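Local coordinates for protein host Factor for Q beta (Staphylococcus aureus, PDB 1KQ1) that assembles as a ring-shaped hexamer of Sm-like subunits that binds RNA and regulates translation, at residues 12-15 and 16-20; 4-7 and 8-11. All blocks are in the same frame, centred on the assembly; numbering follows the deposited sequence.

How the contacts relate
Both contacts involve helix 7-17 of the Sm-like subunit, one at each end; they adjoin in sequence with centres about 12 Å apart, and are surface contacts. Contact 2 (4-7 with 8-11) starts the helix: a side chain, Asn6, caps the first turn and exchanges bonds with Asp9, and a second subunit packs against this end. Contact 1 (12-15 with 16-20) ends the helix, and its polar links across the segments come from backbone atoms and one bridging water, while Leu12 and Phe15 pack on the sheet of the same chain. One end of the helix thus takes part in the subunit interface, whereas the other leads into strand 21-26 within its own subunit.

Contact 1. Residues 12-15 and 16-20; sequences LENF and KANQT
The Phe15 ring is the flat group here, and Thr20 crosses it obliquely, with OG1 4.2 Å from CD1 of Phe15. The ring stands beside a Schellman motif that ends helix 7-17 of the Sm-like fold. Gln19 takes up a positive phi of 50°, which turns the chain back so that two N-H groups point into the last turn. Thr20 N donates to Phe15 O at 3.1 Å, lying in the carbonyl plane, and Gln19 N donates to Lys16 O at 3.2 Å. Phe15 holds CG anti to its carbonyl carbon (chi1 -66°), a torsion that sends the ring off the helix onto Tyr63 and Val65 of strand 60-65 and Ile36 of strand 31-39. Thr20 rests on Val65 too, and its CG2 settles 3.6 Å from Phe15 O; its OG1 is buried without a polar partner. Before the turn the helix keeps its regular bonds, Lys16 N to Leu12 O, Ala17 N to Glu13 O and Asn18 N to Asn14 O. Glu13 OE2 is engaged by the Tyr39 hydroxyl and stays 4.5 Å from Lys16 NZ, beyond a salt bridge. A water bridges the turn, donating to Thr20 O at 2.6 Å and, weakly, to Phe15 O at 2.8 Å.

Contact 2. Residues 4-7 and 8-11; sequences NENI and QDKA
Asn6 turns its CG anti to the backbone N (chi1 180°), carrying its amide forward over the first turn of helix 7-17, while Asp9 holds CG beside its own backbone N (chi1 -74°), and the two groups meet in a reciprocal pair. Asn6 is the N-cap: its OD1 accepts from Asp9 N at 2.9 Å in a nearly straight bond, although the donor stands above the carbonyl plane. In return, Asn6 ND2 gives a hydrogen to Asp9 OD1 at 2.8 Å, approaching it on the anti side. Amide and carboxylate planes are turned 60° apart. Both Asn6 side-chain polar atoms are therefore tied to Asp9, fixing the amide flip, and the helix start would probably favour the carboxylate's negative charge. A water donates to Asn6 OD1 at 3.2 Å and links it to Gln8 NE2. Behind the cap, Ala11 N bonds to Ile7 O at 3.1 Å, whereas Lys10 N reaches Asn6 O only weakly. This end of the helix lies at a subunit interface: Gln8 OE1 accepts from Lys57 NZ of its own chain and from the Tyr56 hydroxyl of the second subunit; on that subunit Ile7 and Gln8 pack on Val43 of strand 43-48 and Ala11 on Leu54 of strand 51-56.

Contact 1. Residues 12-15 and 16-20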
ATOM      1  N   LEU C  12       1.797   4.136 -22.404  1.00 12.15           N
ATOM      2  CA  LEU C  12       1.462   2.729 -22.492  1.00 11.84           C
ATOM      3  C   LEU C  12       1.003   2.293 -23.841  1.00 11.01           C
ATOM      4  O   LEU C  12       1.301   1.187 -24.291  1.00 10.98           O
ATOM      5  CB  LEU C  12       0.397   2.318 -21.441  1.00 14.58           C
ATOM      6  CG  LEU C  12       0.840   2.609 -20.004  1.00 19.26           C
ATOM      7  CD1 LEU C  12      -0.266   2.263 -19.026  1.00 16.70           C
ATOM      8  CD2 LEU C  12       2.112   1.829 -19.671  1.00 24.51           C
ATOM      9  N   GLU C  13       0.270   3.176 -24.517  1.00 10.70           N
ATOM     10  CA  GLU C  13      -0.222   2.870 -25.870  1.00 13.31           C
ATOM     11  C   GLU C  13       0.939   2.782 -26.894  1.00 11.62           C
ATOM     12  O   GLU C  13       0.919   1.939 -27.795  1.00 12.74           O
ATOM     13  CB  GLU C  13      -1.255   3.947 -26.263  1.00 12.37           C
ATOM     14  CG  GLU C  13      -1.966   3.642 -27.561  1.00 20.19           C
ATOM     15  CD  GLU C  13      -2.766   2.352 -27.561  1.00 32.27           C
ATOM     16  OE1 GLU C  13      -3.041   1.850 -28.672  1.00 33.53           O
ATOM     17  OE2 GLU C  13      -3.145   1.840 -26.483  1.00 28.64           O
ATOM     18  N   ASN C  14       1.928   3.635 -26.715  1.00 14.09           N
ATOM     19  CA  ASN C  14       3.117   3.588 -27.573  1.00 16.58           C
ATOM     20  C   ASN C  14       3.917   2.323 -27.259  1.00 18.21           C
ATOM     21  O   ASN C  14       4.391   1.658 -28.176  1.00 17.05           O
ATOM     22  CB  ASN C  14       3.988   4.791 -27.334  1.00 14.77           C
ATOM     23  CG  ASN C  14       3.547   5.998 -28.150  1.00 25.24           C
ATOM     24  OD1 ASN C  14       3.219   5.870 -29.333  1.00 30.22           O
ATOM     25  ND2 ASN C  14       3.559   7.172 -27.530  1.00 32.08           N
ATOM     26  N   PHE C  15       4.072   1.982 -25.970  1.00 14.82           N
ATOM     27  CA  PHE C  15       4.802   0.765 -25.631  1.00 12.43           C
ATOM     28  C   PHE C  15       4.138  -0.427 -26.277  1.00 12.09           C
ATOM     29  O   PHE C  15       4.817  -1.313 -26.787  1.00 17.14           O
ATOM     30  CB  PHE C  15       4.819   0.491 -24.090  1.00  9.97           C
ATOM     31  CG  PHE C  15       5.579   1.487 -23.273  1.00 17.45           C
ATOM     32  CD1 PHE C  15       6.585   2.274 -23.826  1.00 21.11           C
ATOM     33  CD2 PHE C  15       5.284   1.632 -21.914  1.00 14.68           C
ATOM     34  CE1 PHE C  15       7.281   3.196 -23.040  1.00 25.51           C
ATOM     35  CE2 PHE C  15       5.964   2.544 -21.127  1.00 19.52           C
ATOM     36  CZ  PHE C  15       6.965   3.330 -21.674  1.00 21.68           C
ATOM     37  N   LYS C  16       2.802  -0.483 -26.196  1.00 10.54           N
ATOM     38  CA  LYS C  16       2.031  -1.559 -26.748  1.00 12.39           C
ATOM     39  C   LYS C  16       2.180  -1.610 -28.267  1.00 15.61           C
ATOM     40  O   LYS C  16       2.467  -2.663 -28.853  1.00 15.86           O
ATOM     41  CB  LYS C  16       0.548  -1.370 -26.393  1.00 13.84           C
ATOM     42  CG  LYS C  16      -0.367  -2.449 -26.860  1.00 14.15           C
ATOM     43  CD  LYS C  16      -1.811  -2.157 -26.477  1.00 19.14           C
ATOM     44  CE  LYS C  16      -2.791  -3.031 -27.208  1.00 26.18           C
ATOM     45  NZ  LYS C  16      -4.181  -2.455 -27.082  1.00 28.59           N
ATOM     46  N   ALA C  17       1.968  -0.462 -28.896  1.00 14.98           N
ATOM     47  CA  ALA C  17       1.984  -0.475 -30.355  1.00 17.54           C
ATOM     48  C   ALA C  17       3.321  -0.811 -30.932  1.00 18.96           C
ATOM     49  O   ALA C  17       3.388  -1.491 -31.968  1.00 22.10           O
ATOM     50  CB  ALA C  17       1.529   0.857 -30.890  1.00 15.23           C
ATOM     51  N   ASN C  18       4.374  -0.338 -30.277  1.00 12.73           N
ATOM     52  CA  ASN C  18       5.725  -0.559 -30.762  1.00 17.22           C
ATOM     53  C   ASN C  18       6.374  -1.840 -30.219  1.00 21.44           C
ATOM     54  O   ASN C  18       7.526  -2.165 -30.554  1.00 20.46           O
ATOM     55  CB  ASN C  18       6.591   0.632 -30.414  1.00 19.34           C
ATOM     56  CG  ASN C  18       6.145   1.901 -31.116  1.00 29.73           C
ATOM     57  OD1 ASN C  18       6.183   2.985 -30.541  1.00 35.65           O
ATOM     58  ND2 ASN C  18       5.737   1.766 -32.367  1.00 28.36           N
ATOM     59  N   GLN C  19       5.619  -2.583 -29.419  1.00 15.75           N
ATOM     60  CA  GLN C  19       6.150  -3.829 -28.796  1.00 17.01           C
ATOM     61  C   GLN C  19       7.492  -3.563 -28.127  1.00 18.39           C
ATOM     62  O   GLN C  19       8.394  -4.417 -28.137  1.00 18.17           O
ATOM     63  CB  GLN C  19       6.286  -4.942 -29.836  1.00 13.65           C
ATOM     64  CG  GLN C  19       4.917  -5.414 -30.333  1.00 19.28           C
ATOM     65  CD  GLN C  19       4.991  -6.661 -31.192  1.00 27.71           C
ATOM     66  OE1 GLN C  19       5.185  -7.766 -30.691  1.00 33.55           O
ATOM     67  NE2 GLN C  19       4.831  -6.485 -32.495  1.00 27.41           N
ATOM     68  N   THR C  20       7.640  -2.418 -27.475  1.00 14.72           N
ATOM     69  CA  THR C  20       8.907  -2.148 -26.882  1.00 19.04           C
ATOM     70  C   THR C  20       9.145  -2.946 -25.597  1.00 18.67           C
ATOM     71  O   THR C  20       8.236  -3.246 -24.819  1.00 18.01           O
ATOM     72  CB  THR C  20       9.197  -0.596 -26.775  1.00 34.78           C
ATOM     73  OG1 THR C  20       9.522  -0.218 -25.439  1.00 30.95           O
ATOM     74  CG2 THR C  20       8.045   0.229 -27.326  1.00 13.00           C
TER
HETATM   75  O   HOH W   1       5.620  -2.938 -24.637  1.00 16.50           O

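Contact 2. Residues 4-7 and 8-11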
ATOM      1  N   ASN C   4      -4.395  15.087 -24.296  1.00 22.02           N
ATOM      2  CA  ASN C   4      -3.018  15.543 -24.228  1.00 25.31           C
ATOM      3  C   ASN C   4      -2.456  15.502 -22.808  1.00 22.85           C
ATOM      4  O   ASN C   4      -1.257  15.283 -22.620  1.00 28.09           O
ATOM      5  CB  ASN C   4      -2.921  16.964 -24.786  1.00 36.59           C
ATOM      6  CG  ASN C   4      -1.503  17.370 -25.095  1.00 46.65           C
ATOM      7  OD1 ASN C   4      -0.735  17.725 -24.202  1.00 50.94           O
ATOM      8  ND2 ASN C   4      -1.139  17.305 -26.372  1.00 53.29           N
ATOM      9  N   GLU C   5      -3.307  15.678 -21.793  1.00 20.02           N
ATOM     10  CA  GLU C   5      -2.858  15.725 -20.408  1.00 19.21           C
ATOM     11  C   GLU C   5      -2.553  14.327 -19.879  1.00 21.05           C
ATOM     12  O   GLU C   5      -1.805  14.206 -18.875  1.00 15.42           O
ATOM     13  CB  GLU C   5      -3.907  16.404 -19.526  1.00 19.43           C
ATOM     14  CG  GLU C   5      -3.997  17.910 -19.715  1.00 16.59           C
ATOM     15  CD  GLU C   5      -4.721  18.294 -20.990  1.00 20.00           C
ATOM     16  OE1 GLU C   5      -5.468  17.449 -21.528  1.00 20.00           O
ATOM     17  OE2 GLU C   5      -4.541  19.440 -21.453  1.00 20.00           O
ATOM     18  N   ASN C   6      -3.075  13.289 -20.485  1.00 15.79           N
ATOM     19  CA  ASN C   6      -2.922  11.915 -20.023  1.00 11.53           C
ATOM     20  C   ASN C   6      -1.636  11.343 -20.574  1.00 14.17           C
ATOM     21  O   ASN C   6      -1.593  10.708 -21.631  1.00 15.76           O
ATOM     22  CB  ASN C   6      -4.130  11.135 -20.511  1.00 14.53           C
ATOM     23  CG  ASN C   6      -4.109   9.676 -20.108  1.00 15.11           C
ATOM     24  OD1 ASN C   6      -3.135   9.167 -19.534  1.00 14.41           O
ATOM     25  ND2 ASN C   6      -5.190   8.989 -20.410  1.00 16.58           N
ATOM     26  N   ILE C   7      -0.566  11.544 -19.821  1.00 13.76           N
ATOM     27  CA  ILE C   7       0.701  11.067 -20.304  1.00 14.95           C
ATOM     28  C   ILE C   7       0.894   9.584 -20.050  1.00 13.53           C
ATOM     29  O   ILE C   7       1.714   8.939 -20.716  1.00 14.17           O
ATOM     30  CB  ILE C   7       1.893  11.883 -19.709  1.00 17.86           C
ATOM     31  CG1 ILE C   7       2.063  11.578 -18.226  1.00 12.49           C
ATOM     32  CG2 ILE C   7       1.665  13.419 -19.948  1.00 14.20           C
ATOM     33  CD1 ILE C   7       3.373  12.129 -17.703  1.00 18.22           C
ATOM     34  N   GLN C   8       0.141   9.037 -19.103  1.00 13.54           N
ATOM     35  CA  GLN C   8       0.265   7.607 -18.821  1.00 11.11           C
ATOM     36  C   GLN C   8      -0.228   6.743 -19.980  1.00 15.43           C
ATOM     37  O   GLN C   8       0.447   5.819 -20.431  1.00 13.05           O
ATOM     38  CB  GLN C   8      -0.500   7.242 -17.551  1.00 10.50           C
ATOM     39  CG  GLN C   8      -0.479   5.745 -17.242  1.00 12.37           C
ATOM     40  CD  GLN C   8      -1.357   5.291 -16.055  1.00 10.99           C
ATOM     41  OE1 GLN C   8      -1.466   4.073 -15.791  1.00 11.64           O
ATOM     42  NE2 GLN C   8      -1.953   6.241 -15.325  1.00 15.61           N
ATOM     43  N   ASP C   9      -1.430   7.020 -20.477  1.00 12.89           N
ATOM     44  CA  ASP C   9      -1.907   6.218 -21.564  1.00 11.21           C
ATOM     45  C   ASP C   9      -1.167   6.491 -22.854  1.00 11.33           C
ATOM     46  O   ASP C   9      -1.079   5.626 -23.690  1.00 12.26           O
ATOM     47  CB  ASP C   9      -3.404   6.410 -21.741  1.00 16.60           C
ATOM     48  CG  ASP C   9      -4.178   5.706 -20.666  1.00 23.16           C
ATOM     49  OD1 ASP C   9      -5.180   6.232 -20.202  1.00 19.41           O
ATOM     50  OD2 ASP C   9      -3.762   4.599 -20.262  1.00 45.96           O
ATOM     51  N   LYS C  10      -0.691   7.708 -23.038  1.00 14.13           N
ATOM     52  CA  LYS C  10       0.102   7.977 -24.221  1.00 14.09           C
ATOM     53  C   LYS C  10       1.333   7.058 -24.197  1.00 13.66           C
ATOM     54  O   LYS C  10       1.673   6.451 -25.205  1.00 16.45           O
ATOM     55  CB  LYS C  10       0.535   9.441 -24.254  1.00 18.36           C
ATOM     56  CG  LYS C  10       1.441   9.760 -25.460  1.00 28.91           C
ATOM     57  CD  LYS C  10       1.743  11.251 -25.614  1.00 38.64           C
ATOM     58  CE  LYS C  10       2.579  11.527 -26.876  1.00 45.33           C
ATOM     59  NZ  LYS C  10       3.983  11.041 -26.758  1.00 53.02           N
ATOM     60  N   ALA C  11       1.964   6.925 -23.023  1.00 12.31           N
ATOM     61  CA  ALA C  11       3.159   6.090 -22.938  1.00 13.68           C
ATOM     62  C   ALA C  11       2.821   4.625 -23.102  1.00 13.27           C
ATOM     63  O   ALA C  11       3.466   3.915 -23.879  1.00 13.56           O
ATOM     64  CB  ALA C  11       3.877   6.315 -21.609  1.00 13.39           C
TER
HETATM   65  O   HOH W   2      -2.652   9.223 -16.352  1.00 16.24           O